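Local coordinates for protein AGR_C_1268p (Agrobacterium tumefaciens str. C58, PDB 2GHS) that is a regucalcin-like protein of the SMP-30 family, probably a gluconolactonase that binds one divalent metal cation per subunit in a beta-propeller, at residues 245-248 / 249-252. Numbering follows the deposited sequence.
Sequences NARW and GEGA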
loop_
_atom_site.group_PDB
_atom_site.type_symbol
_atom_site.label_atom_id
_atom_site.label_comp_id
_atom_site.label_asym_id
_atom_site.label_seq_id
_atom_site.Cartn_x
_atom_site.Cartn_y
_atom_site.Cartn_z
ATOM N N ASN A 245 1.744 8.660 -5.497
ATOM C CA ASN A 245 0.412 8.031 -5.405
ATOM C C ASN A 245 0.048 7.275 -6.679
ATOM O O ASN A 245 0.050 7.875 -7.780
ATOM C CB ASN A 245 -0.653 9.118 -5.152
ATOM C CG ASN A 245 -2.045 8.573 -5.164
ATOM O OD1 ASN A 245 -2.876 8.968 -6.004
ATOM N ND2 ASN A 245 -2.333 7.665 -4.230
ATOM N N ALA A 246 -0.280 5.994 -6.538
ATOM C CA ALA A 246 -0.796 5.183 -7.639
ATOM C C ALA A 246 -2.222 5.641 -7.953
ATOM O O ALA A 246 -3.053 5.742 -7.056
ATOM C CB ALA A 246 -0.785 3.714 -7.273
ATOM N N ARG A 247 -2.507 5.917 -9.219
ATOM C CA ARG A 247 -3.803 6.437 -9.628
ATOM C C ARG A 247 -4.525 5.340 -10.402
ATOM O O ARG A 247 -4.180 5.035 -11.545
ATOM C CB ARG A 247 -3.643 7.699 -10.495
ATOM C CG ARG A 247 -4.941 8.405 -10.884
ATOM C CD ARG A 247 -5.204 9.517 -9.961
ATOM N NE ARG A 247 -6.457 10.246 -10.089
ATOM C CZ ARG A 247 -6.771 11.227 -9.253
ATOM N NH1 ARG A 247 -5.857 11.629 -8.377
ATOM N NH2 ARG A 247 -7.925 11.853 -9.338
ATOM N N TRP A 248 -5.509 4.714 -9.757
ATOM C CA TRP A 248 -6.245 3.638 -10.390
ATOM C C TRP A 248 -7.038 4.135 -11.589
ATOM O O TRP A 248 -7.794 5.096 -11.477
ATOM C CB TRP A 248 -7.194 3.019 -9.388
ATOM C CG TRP A 248 -8.133 1.970 -9.903
ATOM C CD1 TRP A 248 -9.235 2.159 -10.687
ATOM C CD2 TRP A 248 -8.092 0.569 -9.599
ATOM N NE1 TRP A 248 -9.872 0.938 -10.916
ATOM C CE2 TRP A 248 -9.189 -0.043 -10.256
ATOM C CE3 TRP A 248 -7.250 -0.223 -8.832
ATOM C CZ2 TRP A 248 -9.459 -1.414 -10.147
ATOM C CZ3 TRP A 248 -7.528 -1.602 -8.718
ATOM C CH2 TRP A 248 -8.609 -2.180 -9.388
ATOM N N GLY A 249 -6.824 3.464 -12.714
ATOM C CA GLY A 249 -7.504 3.731 -13.945
ATOM C C GLY A 249 -6.725 4.572 -14.907
ATOM O O GLY A 249 -7.135 4.718 -16.061
ATOM N N GLU A 250 -5.612 5.147 -14.456
ATOM C CA GLU A 250 -4.844 6.075 -15.245
ATOM C C GLU A 250 -3.439 5.558 -15.591
ATOM O O GLU A 250 -2.689 6.272 -16.282
ATOM C CB GLU A 250 -4.718 7.407 -14.473
ATOM C CG GLU A 250 -6.039 8.144 -14.470
ATOM C CD GLU A 250 -6.322 8.757 -15.829
ATOM O OE1 GLU A 250 -5.722 9.799 -16.149
ATOM O OE2 GLU A 250 -7.115 8.194 -16.585
ATOM N N GLY A 251 -3.082 4.349 -15.136
ATOM C CA GLY A 251 -1.757 3.758 -15.433
ATOM C C GLY A 251 -0.645 4.745 -15.100
ATOM O O GLY A 251 0.169 5.148 -15.968
ATOM N N ALA A 252 -0.645 5.170 -13.848
ATOM C CA ALA A 252 0.220 6.282 -13.405
ATOM C C ALA A 252 0.538 6.245 -11.947
ATOM O O ALA A 252 -0.301 5.809 -11.127
ATOM C CB ALA A 252 -0.460 7.571 -13.702
#
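Arg-247 and Glu-250 lie side by side at the two ends of a type II beta turn, the tight corner through which strand 243-248 of this beta-propeller doubles back toward strand 252-256. The turn is closed by Glu-250 N, which donates to Arg-247 O at 3.2 Å from above the carbonyl plane, 40° out of it. Farther back, Arg-247 N gives a nearly straight bond of 2.9 Å to Ala-252 O, and the same oxygen receives a longer CA-H contact from Ala-246.

The side chain of Arg-247 starts with CB resting 3.9 Å from Ala-252 O. CG, anti to the backbone N (chi1 -175°), stands beside Arg-247's own carbonyl carbon and packs 3.7 Å from Glu-250 CB, aliphatic stem against aliphatic stem. The chain then bends at chi2, and its polar end leaves the turn: NE is taken by the carbonyl of Lys-229 and NH2 by that of Ile-228, while NH1 makes a weak hydrogen bond to Ser-225 OG. An arginine thus suits a buried position, its stem greasy and its head held mainly by backbone carbonyls. Glu-250 runs alongside, but its carboxylate does not pair with the guanidinium, Arg-247 NE and Glu-250 OE1 being 6.1 Å apart; it instead makes salt bridges to Lys-229 and Arg-265.

Gly-249 occupies the third position of the turn with phi 99°, backbone angles that glycine adopts readily. Gly-251, also at positive phi, carries the chain on to Ala-252, whose small methyl fits a buried site. The indole of Trp-248 touches Asp-233, the predicted proton donor/acceptor, so the corner borders the probable active site. At the base of that indole, Trp-248 CG and CD1 each lie 3.4 Å from Gly-249 N, which approaches the ring obliquely.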